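3-dehydroquinate dehydratase (Thermus thermophilus, PDB 2UYG) catalyses the dehydration of 3-dehydroquinate to 3-dehydroshikimate, a step of chorismate biosynthesis, probably by a trans elimination through an enolate intermediate. Local coordinates at residues V2-G7 with L129-A134; E19-T24 with V98-L103; I70-G75 with D86-Q91; P94-H99 with L135-E140. All blocks are in the same frame, centred on the assembly; numbering follows the deposited sequence.

In the fold
From the N terminus, strand 2-6 opens contact 1, which helix 129-140 closes, enclosing most of the chain. Inside that loop, 19-24 opens contact 2, and strand 69-73 with helix 82-89 forms contact 3, nested within both. Strand 95-99 comes next: it opens contact 4, and its end, V98 and H99, leads into the turn that closes contact 2. The last helix then closes contact 1 with its first half and contact 4 with its second, so these two cross. Strands 2-6, 69-73 and 95-99 are neighbours in the parallel sheet; contacts 1 and 4 fasten one helix to it, contact 3 fastens helix 82-89, and contact 2 brings loop 19-24 to the carboxyl end of strand 95-99.

Contact 1: V2-G7 with L129-A134; sequences VLILNG and LSYKLA
Y131 of the C-terminal helix 129-140 lies against I4 and N6 of strand 2-6, in the helix-on-sheet layer of a flavodoxin-like fold. The tyrosine carries its half of the contact alone. Its ring swings out with CG anti to the carbonyl carbon (chi1 -67°), and CD2 meets I4 CG2 at 3.7 Å. That methyl sits at the ring's edge, in its plane. I4 offers this branch because CG2 is anti to the backbone N, while CG1 is anti to the carbonyl carbon. Further along the strand the side-chain amide of N6 comes up beside the phenol end, its plane 35° from that of the ring. The hydroxyl has a firm partner in N73, a residue predicted to bind substrate, to which Y131 OH is hydrogen-bonded through ND2. A phenylalanine in place of Y131 would keep the edge contact with I4 but would probably leave N73 ND2 without this partner and its amide less firmly set. L29 and C33 of helix 26-39, V98 and L100 also touch the tyrosine. An aromatic side chain lying between helix and sheet and reaching toward the carboxyl ends of the strands fits the three-layer alpha/beta fold of type II dehydroquinases.

Contact 2: E19-T24 with V98-L103; sequences EVYGRT and VHLTNL
T101 presses its methyl into the corner made by V20 and Y21. CG2 of T101 lies 3.7 Å from CD2 of Y21, approaching the ring obliquely, and 3.5 Å from the backbone O of V20. The threonine's first torsion (chi1 60°) sets OG1 between the backbone N and the carbonyl carbon, which turns CG2 anti to that carbonyl and outward to the loop. L100 adds a looser touch, with CD1 4.2 Å from Y21 CD2 and the two side chains crossing at about a right angle. V20 also serves its neighbour: its CG1 stands 3.4 Å above one face of the Y21 ring, offset toward the rim.

No hydrogen bond joins the two segments directly. Instead R106 bridges them, NH1 bonding to Y21 OH and NH2 to T101 OG1, so one guanidinium fixes the hydroxyls of both. Y21, the predicted proton acceptor, further has R16, the predicted transition-state stabiliser, in a cation-pi contact, and D86 of a neighbouring subunit packs on it. L100 and T101 are predicted substrate-binding residues. Just before them is H99, the predicted proton donor, whose ring has L103 CD1 over its centre.

Behind this site, S130 OG at the start of helix 129-140 bonds to H99 O, and L100 touches Y131 of the same helix. The 19-24 loop leads into helix 26-39, facing the turn that leaves the carboxyl end of strand 95-99, beside strands 69-73 and 121-124.

Contact 3: I70-G75 with D86-Q91; sequences IVLNPG and DAIRAQ
I70, I88 and Q91 carry most of this packing, which lies within the beta-alpha-beta unit of strand 69-73, helix 82-89 and strand 95-99. At the amino end of strand 69-73, I70 sends its CD1 methyl to within 3.9 Å of Q91 OE1, a van der Waals contact of a methyl with the amide oxygen. The glutamine gets there by folding back: CG takes the crowded position between the backbone N and the carbonyl carbon (chi1 63°), and a second bend at chi2 curls the amide over the end of the helix. There Q91 NE2 donates to the backbone O of I88 at 2.8 Å, in the carbonyl plane and on a lone pair, with an N-H...O angle of 155°. OE1 in turn accepts from the backbone N of L93, so both ends of the amide are gripped and its rotation is set. With a leucine here, the I88 carbonyl and the L93 N-H would probably be left without these side-chain mates, and the turn after the helix would be less firmly held. One helical turn back, I88 CG2 meets L72 CD2 at 3.9 Å, the two chains crossing at a slant, while V95 of the next strand packs on I88. D86, on the same helix, forms a salt bridge with R110 of a neighbouring subunit. At the carboxyl end of the strand an Asx turn closes on N73, predicted to bind the substrate: G75 N reaches N73 OD1 at 2.9 Å, 36° out of the carbonyl plane.

Contact 4: P94-H99 with L135-E140; sequences PVVEVH and LVYLAE
V96 and L138 meet tip to tip, and this is the tight part of the contact: V96 CG2 lies 3.6 Å from L138 CD1 and 4.0 Å from CD2, so one methyl sits against both ends of the leucine fork. The fork is modelled with chi2 nearly eclipsed at 9°, and A69 and V71 also touch it. The same V96 CG2 reaches the Y137 ring obliquely, 4.1 Å from CD2. Here helix 129-140 lies on one face of the flavodoxin-like parallel sheet, with strand 95-99 beneath it. The other side of the strand carries a polar pair: H99 NE2, on the predicted proton donor, gives a 2.6 Å hydrogen bond to E97 OE1, which receives it on its anti lone pair and lies 2° out of the imidazole plane. S113 OG is hydrogen-bonded to the same OE1 and T115 OG1 to OE2. Packing thins toward the strand's start, where P94 CB stays 4.8 Å from L138 CD1. The Y137 hydroxyl is hydrogen-bonded to R120, and F126 of a neighbouring subunit meets the tyrosine ring. The solvent side is at E140, near the end of the helix, which makes a long, weak ion pair with K132 of that subunit.

Contact 1: V2-G7 with L129-A134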
loop_
_atom_site.group_PDB
_atom_site.type_symbol
_atom_site.label_atom_id
_atom_site.label_comp_id
_atom_site.label_asym_id
_atom_site.label_seq_id
_atom_site.Cartn_x
_atom_site.Cartn_y
_atom_site.Cartn_z
ATOM N N VAL A 2 8.589 20.336 -37.046
ATOM C CA VAL A 2 8.464 19.657 -35.738
ATOM C C VAL A 2 9.561 20.027 -34.735
ATOM O O VAL A 2 10.678 20.056 -35.092
ATOM C CB VAL A 2 8.241 18.153 -35.866
ATOM C CG1 VAL A 2 8.647 17.706 -37.153
ATOM C CG2 VAL A 2 9.025 17.330 -34.846
ATOM N N LEU A 3 9.184 20.217 -33.470
ATOM C CA LEU A 3 10.092 20.583 -32.403
ATOM C C LEU A 3 10.364 19.333 -31.579
ATOM O O LEU A 3 9.412 18.699 -31.144
ATOM C CB LEU A 3 9.439 21.645 -31.456
ATOM C CG LEU A 3 10.066 22.883 -30.798
ATOM C CD1 LEU A 3 9.388 23.316 -29.429
ATOM C CD2 LEU A 3 11.580 23.064 -30.689
ATOM N N ILE A 4 11.638 19.076 -31.319
ATOM C CA ILE A 4 12.163 17.938 -30.581
ATOM C C ILE A 4 12.780 18.534 -29.318
ATOM O O ILE A 4 13.654 19.313 -29.427
ATOM C CB ILE A 4 13.282 17.180 -31.364
ATOM C CG1 ILE A 4 12.748 16.729 -32.727
ATOM C CG2 ILE A 4 13.797 15.975 -30.591
ATOM C CD1 ILE A 4 13.755 15.948 -33.508
ATOM N N LEU A 5 12.237 18.225 -28.151
ATOM C CA LEU A 5 12.617 18.860 -26.886
ATOM C C LEU A 5 13.065 17.813 -25.977
ATOM O O LEU A 5 12.368 16.808 -25.869
ATOM C CB LEU A 5 11.442 19.519 -26.199
ATOM C CG LEU A 5 10.762 20.558 -27.046
ATOM C CD1 LEU A 5 9.559 21.184 -26.318
ATOM C CD2 LEU A 5 11.734 21.568 -27.499
ATOM N N ASN A 6 14.148 18.113 -25.240
ATOM C CA ASN A 6 14.862 17.203 -24.391
ATOM C C ASN A 6 15.117 17.835 -23.024
ATOM O O ASN A 6 15.527 18.973 -22.960
ATOM C CB ASN A 6 16.192 16.852 -25.007
ATOM C CG ASN A 6 16.056 16.252 -26.342
ATOM O OD1 ASN A 6 16.240 16.947 -27.365
ATOM N ND2 ASN A 6 15.776 14.932 -26.384
ATOM N N GLY A 7 14.924 17.016 -21.952
ATOM C CA GLY A 7 14.966 17.379 -20.577
ATOM C C GLY A 7 16.389 17.172 -20.031
ATOM O O GLY A 7 17.407 16.892 -20.746
ATOM N N LEU A 129 17.085 5.684 -32.338
ATOM C CA LEU A 129 15.980 5.284 -33.183
ATOM C C LEU A 129 14.608 5.509 -32.568
ATOM O O LEU A 129 13.648 5.476 -33.292
ATOM C CB LEU A 129 16.180 3.792 -33.545
ATOM C CG LEU A 129 17.355 3.604 -34.499
ATOM C CD1 LEU A 129 17.718 2.154 -34.529
ATOM C CD2 LEU A 129 17.006 4.083 -35.919
ATOM N N SER A 130 14.451 5.690 -31.252
ATOM C CA SER A 130 13.118 6.087 -30.723
ATOM C C SER A 130 12.702 7.432 -31.328
ATOM O O SER A 130 11.489 7.692 -31.484
ATOM C CB SER A 130 13.082 6.292 -29.170
ATOM O OG SER A 130 13.514 5.184 -28.471
ATOM N N TYR A 131 13.698 8.312 -31.562
ATOM C CA TYR A 131 13.431 9.630 -32.201
ATOM C C TYR A 131 13.018 9.455 -33.621
ATOM O O TYR A 131 12.000 10.033 -34.118
ATOM C CB TYR A 131 14.628 10.625 -32.077
ATOM C CG TYR A 131 14.883 11.056 -30.668
ATOM C CD1 TYR A 131 15.494 10.168 -29.720
ATOM C CD2 TYR A 131 14.588 12.372 -30.237
ATOM C CE1 TYR A 131 15.750 10.582 -28.348
ATOM C CE2 TYR A 131 14.888 12.784 -28.918
ATOM C CZ TYR A 131 15.447 11.877 -27.985
ATOM O OH TYR A 131 15.713 12.328 -26.736
ATOM N N LYS A 132 13.746 8.590 -34.286
ATOM C CA LYS A 132 13.374 8.199 -35.686
ATOM C C LYS A 132 11.969 7.797 -35.837
ATOM O O LYS A 132 11.218 8.295 -36.736
ATOM C CB LYS A 132 14.209 7.008 -36.159
ATOM C CG LYS A 132 14.694 7.150 -37.557
ATOM C CD LYS A 132 14.066 6.328 -38.607
ATOM C CE LYS A 132 15.106 5.491 -39.294
ATOM N NZ LYS A 132 15.041 5.698 -40.692
ATOM N N LEU A 133 11.603 6.815 -35.018
ATOM C CA LEU A 133 10.264 6.300 -35.140
ATOM C C LEU A 133 9.175 7.352 -34.866
ATOM O O LEU A 133 8.063 7.316 -35.517
ATOM C CB LEU A 133 9.993 5.092 -34.222
ATOM C CG LEU A 133 10.880 3.855 -34.040
ATOM C CD1 LEU A 133 10.126 2.693 -33.363
ATOM C CD2 LEU A 133 11.730 3.398 -35.140
ATOM N N ALA A 134 9.466 8.268 -33.912
ATOM C CA ALA A 134 8.515 9.378 -33.663
ATOM C C ALA A 134 8.333 10.211 -34.940
ATOM O O ALA A 134 7.254 10.636 -35.240
ATOM C CB ALA A 134 8.995 10.291 -32.521
#

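Contact 2: E19-T24 with V98-L103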
loop_
_atom_site.group_PDB
_atom_site.type_symbol
_atom_site.label_atom_id
_atom_site.label_comp_id
_atom_site.label_asym_id
_atom_site.label_seq_id
_atom_site.Cartn_x
_atom_site.Cartn_y
_atom_site.Cartn_z
ATOM N N GLU A 19 26.260 0.862 -21.328
ATOM C CA GLU A 19 25.336 -0.246 -21.468
ATOM C C GLU A 19 23.970 0.321 -21.162
ATOM O O GLU A 19 22.975 -0.152 -21.745
ATOM C CB GLU A 19 25.681 -1.424 -20.521
ATOM C CG GLU A 19 25.843 -2.798 -21.208
ATOM C CD GLU A 19 24.569 -3.304 -21.914
ATOM O OE1 GLU A 19 23.523 -3.472 -21.236
ATOM O OE2 GLU A 19 24.618 -3.574 -23.148
ATOM N N VAL A 20 23.895 1.355 -20.296
ATOM C CA VAL A 20 22.626 2.104 -20.140
ATOM C C VAL A 20 22.267 2.923 -21.379
ATOM O O VAL A 20 21.295 2.577 -22.013
ATOM C CB VAL A 20 22.466 2.916 -18.803
ATOM C CG1 VAL A 20 21.134 3.611 -18.763
ATOM C CG2 VAL A 20 22.520 1.998 -17.619
ATOM N N TYR A 21 23.026 3.947 -21.764
ATOM C CA TYR A 21 22.563 4.874 -22.825
ATOM C C TYR A 21 23.104 4.733 -24.293
ATOM O O TYR A 21 22.343 4.974 -25.264
ATOM C CB TYR A 21 22.737 6.300 -22.347
ATOM C CG TYR A 21 21.877 6.627 -21.170
ATOM C CD1 TYR A 21 22.420 6.694 -19.877
ATOM C CD2 TYR A 21 20.510 6.848 -21.323
ATOM C CE1 TYR A 21 21.620 6.972 -18.751
ATOM C CE2 TYR A 21 19.694 7.136 -20.201
ATOM C CZ TYR A 21 20.255 7.205 -18.923
ATOM O OH TYR A 21 19.472 7.521 -17.808
ATOM N N GLY A 22 24.360 4.293 -24.440
ATOM C CA GLY A 22 25.033 4.191 -25.727
ATOM C C GLY A 22 26.197 5.194 -25.839
ATOM O O GLY A 22 26.589 5.824 -24.878
ATOM N N ARG A 23 26.738 5.349 -27.043
ATOM C CA ARG A 23 27.899 6.217 -27.238
ATOM C C ARG A 23 27.486 7.510 -27.949
ATOM O O ARG A 23 28.213 8.505 -27.883
ATOM C CB ARG A 23 29.049 5.474 -27.963
ATOM C CG ARG A 23 28.676 4.654 -29.277
ATOM C CD ARG A 23 29.498 3.281 -29.484
ATOM N NE ARG A 23 30.907 3.532 -29.840
ATOM C CZ ARG A 23 31.738 2.679 -30.468
ATOM N NH1 ARG A 23 31.349 1.465 -30.855
ATOM N NH2 ARG A 23 32.985 3.049 -30.722
ATOM N N THR A 24 26.295 7.534 -28.560
ATOM C CA THR A 24 25.943 8.677 -29.353
ATOM C C THR A 24 25.670 9.956 -28.512
ATOM O O THR A 24 25.073 9.900 -27.413
ATOM C CB THR A 24 24.877 8.417 -30.484
ATOM O OG1 THR A 24 23.653 9.055 -30.160
ATOM C CG2 THR A 24 24.581 6.959 -30.806
ATOM N N VAL A 98 9.234 10.254 -26.141
ATOM C CA VAL A 98 10.305 9.363 -26.580
ATOM C C VAL A 98 11.293 9.137 -25.462
ATOM O O VAL A 98 11.580 10.050 -24.658
ATOM C CB VAL A 98 10.873 10.117 -27.853
ATOM C CG1 VAL A 98 12.221 9.891 -28.121
ATOM C CG2 VAL A 98 9.984 9.747 -29.059
ATOM N N HIS A 99 11.854 7.919 -25.363
ATOM C CA HIS A 99 12.996 7.672 -24.424
ATOM C C HIS A 99 13.957 6.729 -25.108
ATOM O O HIS A 99 13.498 5.813 -25.769
ATOM C CB HIS A 99 12.569 7.001 -23.121
ATOM C CG HIS A 99 11.420 7.659 -22.468
ATOM N ND1 HIS A 99 11.574 8.664 -21.529
ATOM C CD2 HIS A 99 10.087 7.535 -22.676
ATOM C CE1 HIS A 99 10.379 9.068 -21.146
ATOM N NE2 HIS A 99 9.457 8.409 -21.829
ATOM N N LEU A 100 15.244 6.937 -24.907
ATOM C CA LEU A 100 16.283 6.123 -25.446
ATOM C C LEU A 100 16.230 4.706 -24.918
ATOM O O LEU A 100 16.425 3.774 -25.679
ATOM C CB LEU A 100 17.636 6.674 -25.024
ATOM C CG LEU A 100 17.883 8.090 -25.587
ATOM C CD1 LEU A 100 18.779 8.791 -24.594
ATOM C CD2 LEU A 100 18.474 8.006 -26.958
ATOM N N THR A 101 16.007 4.597 -23.608
ATOM C CA THR A 101 16.077 3.337 -22.891
ATOM C C THR A 101 14.714 2.847 -22.618
ATOM O O THR A 101 13.747 3.589 -22.709
ATOM C CB THR A 101 16.776 3.455 -21.473
ATOM O OG1 THR A 101 16.067 4.369 -20.609
ATOM C CG2 THR A 101 18.163 3.966 -21.573
ATOM N N ASN A 102 14.646 1.570 -22.258
ATOM C CA ASN A 102 13.403 0.906 -21.944
ATOM C C ASN A 102 13.145 1.158 -20.471
ATOM O O ASN A 102 13.822 0.564 -19.588
ATOM C CB ASN A 102 13.535 -0.609 -22.175
ATOM C CG ASN A 102 12.234 -1.355 -21.891
ATOM O OD1 ASN A 102 11.320 -0.823 -21.245
ATOM N ND2 ASN A 102 12.141 -2.575 -22.382
ATOM N N LEU A 103 12.170 2.010 -20.205
ATOM C CA LEU A 103 11.836 2.426 -18.843
ATOM C C LEU A 103 11.443 1.270 -17.882
ATOM O O LEU A 103 11.537 1.412 -16.665
ATOM C CB LEU A 103 10.698 3.408 -18.901
ATOM C CG LEU A 103 11.115 4.695 -19.657
ATOM C CD1 LEU A 103 9.995 5.681 -19.519
ATOM C CD2 LEU A 103 12.482 5.236 -19.216
#

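Contact 3: I70-G75 with D86-Q91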
loop_
_atom_site.group_PDB
_atom_site.type_symbol
_atom_site.label_atom_id
_atom_site.label_comp_id
_atom_site.label_asym_id
_atom_site.label_seq_id
_atom_site.Cartn_x
_atom_site.Cartn_y
_atom_site.Cartn_z
ATOM N N ILE A 70 5.316 18.147 -31.517
ATOM C CA ILE A 70 6.479 18.126 -30.619
ATOM C C ILE A 70 6.839 16.709 -30.303
ATOM O O ILE A 70 5.968 15.893 -30.079
ATOM C CB ILE A 70 6.128 18.826 -29.288
ATOM C CG1 ILE A 70 5.833 20.336 -29.490
ATOM C CG2 ILE A 70 7.230 18.659 -28.274
ATOM C CD1 ILE A 70 4.861 20.821 -28.465
ATOM N N VAL A 71 8.144 16.421 -30.286
ATOM C CA VAL A 71 8.656 15.146 -29.862
ATOM C C VAL A 71 9.387 15.474 -28.567
ATOM O O VAL A 71 10.274 16.319 -28.613
ATOM C CB VAL A 71 9.591 14.574 -30.955
ATOM C CG1 VAL A 71 10.294 13.362 -30.493
ATOM C CG2 VAL A 71 8.809 14.297 -32.247
ATOM N N LEU A 72 9.108 14.719 -27.483
ATOM C CA LEU A 72 9.442 15.105 -26.157
ATOM C C LEU A 72 10.006 13.992 -25.334
ATOM O O LEU A 72 9.348 12.996 -25.119
ATOM C CB LEU A 72 8.139 15.606 -25.472
ATOM C CG LEU A 72 8.249 15.974 -24.013
ATOM C CD1 LEU A 72 9.171 17.145 -23.957
ATOM C CD2 LEU A 72 6.837 16.423 -23.421
ATOM N N ASN A 73 11.225 14.192 -24.834
ATOM C CA ASN A 73 11.927 13.286 -23.972
ATOM C C ASN A 73 12.191 14.119 -22.717
ATOM O O ASN A 73 13.202 14.905 -22.679
ATOM C CB ASN A 73 13.264 12.803 -24.560
ATOM C CG ASN A 73 13.990 11.831 -23.608
ATOM O OD1 ASN A 73 13.610 11.724 -22.462
ATOM N ND2 ASN A 73 14.956 11.073 -24.110
ATOM N N PRO A 74 11.352 14.015 -21.711
ATOM C CA PRO A 74 11.594 14.856 -20.530
ATOM C C PRO A 74 12.784 14.410 -19.659
ATOM O O PRO A 74 13.054 15.058 -18.654
ATOM C CB PRO A 74 10.276 14.785 -19.796
ATOM C CG PRO A 74 9.221 14.085 -20.854
ATOM C CD PRO A 74 10.082 13.277 -21.660
ATOM N N GLY A 75 13.462 13.285 -19.975
ATOM C CA GLY A 75 14.550 12.866 -19.065
ATOM C C GLY A 75 13.888 12.440 -17.725
ATOM O O GLY A 75 12.708 12.091 -17.740
ATOM N N ASP A 86 0.837 19.368 -17.471
ATOM C CA ASP A 86 -0.200 20.375 -17.654
ATOM C C ASP A 86 0.178 21.262 -18.873
ATOM O O ASP A 86 -0.684 21.722 -19.600
ATOM C CB ASP A 86 -0.382 21.223 -16.383
ATOM C CG ASP A 86 -1.398 20.666 -15.432
ATOM O OD1 ASP A 86 -2.050 19.659 -15.780
ATOM O OD2 ASP A 86 -1.646 21.157 -14.253
ATOM N N ALA A 87 1.472 21.486 -19.061
ATOM C CA ALA A 87 1.960 22.266 -20.196
ATOM C C ALA A 87 1.512 21.582 -21.465
ATOM O O ALA A 87 0.980 22.253 -22.324
ATOM C CB ALA A 87 3.417 22.377 -20.198
ATOM N N ILE A 88 1.695 20.241 -21.558
ATOM C CA ILE A 88 1.337 19.607 -22.798
ATOM C C ILE A 88 -0.164 19.645 -23.091
ATOM O O ILE A 88 -0.568 19.773 -24.270
ATOM C CB ILE A 88 1.999 18.191 -23.072
ATOM C CG1 ILE A 88 0.989 17.120 -23.164
ATOM C CG2 ILE A 88 3.325 17.825 -22.306
ATOM C CD1 ILE A 88 0.976 16.622 -24.495
ATOM N N ARG A 89 -0.964 19.559 -22.022
ATOM C CA ARG A 89 -2.421 19.595 -22.123
ATOM C C ARG A 89 -2.907 20.997 -22.489
ATOM O O ARG A 89 -3.973 21.141 -23.077
ATOM C CB ARG A 89 -3.123 19.175 -20.807
ATOM C CG ARG A 89 -3.332 17.629 -20.581
ATOM C CD ARG A 89 -4.727 17.131 -21.049
ATOM N NE ARG A 89 -4.838 16.713 -22.499
ATOM C CZ ARG A 89 -5.294 17.480 -23.543
ATOM N NH1 ARG A 89 -5.342 16.956 -24.786
ATOM N NH2 ARG A 89 -5.659 18.766 -23.376
ATOM N N ALA A 90 -2.111 22.028 -22.182
ATOM C CA ALA A 90 -2.581 23.398 -22.277
ATOM C C ALA A 90 -2.371 23.955 -23.635
ATOM O O ALA A 90 -2.655 25.108 -23.783
ATOM C CB ALA A 90 -1.884 24.278 -21.270
ATOM N N GLN A 91 -1.864 23.148 -24.592
ATOM C CA GLN A 91 -1.493 23.555 -25.944
ATOM C C GLN A 91 -1.984 22.558 -27.010
ATOM O O GLN A 91 -2.265 21.410 -26.714
ATOM C CB GLN A 91 0.034 23.792 -26.021
ATOM C CG GLN A 91 1.033 22.649 -25.789
ATOM C CD GLN A 91 1.035 21.721 -26.928
ATOM O OE1 GLN A 91 1.263 22.163 -28.054
ATOM N NE2 GLN A 91 0.649 20.434 -26.693
#

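Contact 4: P94-H99 with L135-E140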
loop_
_atom_site.group_PDB
_atom_site.type_symbol
_atom_site.label_atom_id
_atom_site.label_comp_id
_atom_site.label_asym_id
_atom_site.label_seq_id
_atom_site.Cartn_x
_atom_site.Cartn_y
_atom_site.Cartn_z
ATOM N N PRO A 94 0.047 17.884 -31.215
ATOM C CA PRO A 94 0.321 16.491 -30.851
ATOM C C PRO A 94 1.712 16.368 -30.239
ATOM O O PRO A 94 2.652 16.889 -30.845
ATOM C CB PRO A 94 0.355 15.780 -32.209
ATOM C CG PRO A 94 0.514 16.845 -33.172
ATOM C CD PRO A 94 -0.235 18.034 -32.644
ATOM N N VAL A 95 1.824 15.640 -29.139
ATOM C CA VAL A 95 3.086 15.417 -28.491
ATOM C C VAL A 95 3.396 13.876 -28.460
ATOM O O VAL A 95 2.550 13.075 -28.053
ATOM C CB VAL A 95 3.033 15.950 -27.107
ATOM C CG1 VAL A 95 4.354 15.741 -26.413
ATOM C CG2 VAL A 95 2.678 17.441 -27.084
ATOM N N VAL A 96 4.559 13.489 -28.974
ATOM C CA VAL A 96 5.024 12.141 -28.912
ATOM C C VAL A 96 6.177 12.077 -27.871
ATOM O O VAL A 96 7.094 12.833 -27.957
ATOM C CB VAL A 96 5.587 11.631 -30.238
ATOM C CG1 VAL A 96 5.938 10.153 -30.103
ATOM C CG2 VAL A 96 4.526 11.785 -31.404
ATOM N N GLU A 97 6.047 11.195 -26.884
ATOM C CA GLU A 97 6.997 11.054 -25.786
ATOM C C GLU A 97 7.973 9.992 -26.245
ATOM O O GLU A 97 7.577 8.960 -26.657
ATOM C CB GLU A 97 6.288 10.617 -24.494
ATOM C CG GLU A 97 7.230 10.456 -23.353
ATOM C CD GLU A 97 6.566 10.195 -21.992
ATOM O OE1 GLU A 97 7.022 9.266 -21.233
ATOM O OE2 GLU A 97 5.607 10.884 -21.682
ATOM N N VAL A 98 9.234 10.254 -26.141
ATOM C CA VAL A 98 10.305 9.363 -26.580
ATOM C C VAL A 98 11.293 9.137 -25.462
ATOM O O VAL A 98 11.580 10.050 -24.658
ATOM C CB VAL A 98 10.873 10.117 -27.853
ATOM C CG1 VAL A 98 12.221 9.891 -28.121
ATOM C CG2 VAL A 98 9.984 9.747 -29.059
ATOM N N HIS A 99 11.854 7.919 -25.363
ATOM C CA HIS A 99 12.996 7.672 -24.424
ATOM C C HIS A 99 13.957 6.729 -25.108
ATOM O O HIS A 99 13.498 5.813 -25.769
ATOM C CB HIS A 99 12.569 7.001 -23.121
ATOM C CG HIS A 99 11.420 7.659 -22.468
ATOM N ND1 HIS A 99 11.574 8.664 -21.529
ATOM C CD2 HIS A 99 10.087 7.535 -22.676
ATOM C CE1 HIS A 99 10.379 9.068 -21.146
ATOM N NE2 HIS A 99 9.457 8.409 -21.829
ATOM N N LEU A 135 9.423 10.454 -35.650
ATOM C CA LEU A 135 9.362 11.257 -36.901
ATOM C C LEU A 135 8.581 10.559 -38.012
ATOM O O LEU A 135 7.758 11.182 -38.679
ATOM C CB LEU A 135 10.757 11.685 -37.323
ATOM C CG LEU A 135 11.422 12.636 -36.315
ATOM C CD1 LEU A 135 12.912 12.826 -36.578
ATOM C CD2 LEU A 135 10.704 14.003 -36.208
ATOM N N VAL A 136 8.672 9.244 -38.100
ATOM C CA VAL A 136 7.885 8.518 -39.122
ATOM C C VAL A 136 6.429 8.614 -38.847
ATOM O O VAL A 136 5.602 8.926 -39.754
ATOM C CB VAL A 136 8.376 7.036 -39.370
ATOM C CG1 VAL A 136 8.690 6.412 -38.150
ATOM C CG2 VAL A 136 7.296 6.172 -40.089
ATOM N N TYR A 137 6.051 8.475 -37.584
ATOM C CA TYR A 137 4.641 8.597 -37.235
ATOM C C TYR A 137 4.179 10.004 -37.596
ATOM O O TYR A 137 3.112 10.191 -38.130
ATOM C CB TYR A 137 4.414 8.370 -35.768
ATOM C CG TYR A 137 3.042 8.837 -35.330
ATOM C CD1 TYR A 137 1.921 8.065 -35.555
ATOM C CD2 TYR A 137 2.843 10.061 -34.696
ATOM C CE1 TYR A 137 0.700 8.453 -35.177
ATOM C CE2 TYR A 137 1.561 10.432 -34.286
ATOM C CZ TYR A 137 0.506 9.640 -34.550
ATOM O OH TYR A 137 -0.815 9.989 -34.182
ATOM N N LEU A 138 4.982 10.996 -37.283
ATOM C CA LEU A 138 4.541 12.370 -37.384
ATOM C C LEU A 138 4.400 12.831 -38.869
ATOM O O LEU A 138 3.411 13.516 -39.229
ATOM C CB LEU A 138 5.489 13.238 -36.599
ATOM C CG LEU A 138 5.136 13.845 -35.259
ATOM C CD1 LEU A 138 3.876 13.471 -34.513
ATOM C CD2 LEU A 138 6.290 13.952 -34.331
ATOM N N ALA A 139 5.303 12.346 -39.729
ATOM C CA ALA A 139 5.233 12.616 -41.192
ATOM C C ALA A 139 3.988 12.031 -41.825
ATOM O O ALA A 139 3.330 12.654 -42.685
ATOM C CB ALA A 139 6.417 12.036 -41.898
ATOM N N GLU A 140 3.695 10.797 -41.468
ATOM C CA GLU A 140 2.460 10.218 -41.900
ATOM C C GLU A 140 1.234 11.016 -41.391
ATOM O O GLU A 140 0.256 11.130 -42.119
ATOM C CB GLU A 140 2.348 8.765 -41.482
ATOM C CG GLU A 140 1.244 8.016 -42.253
ATOM C CD GLU A 140 1.754 6.748 -42.883
ATOM O OE1 GLU A 140 2.954 6.581 -43.026
ATOM O OE2 GLU A 140 0.956 5.900 -43.198
#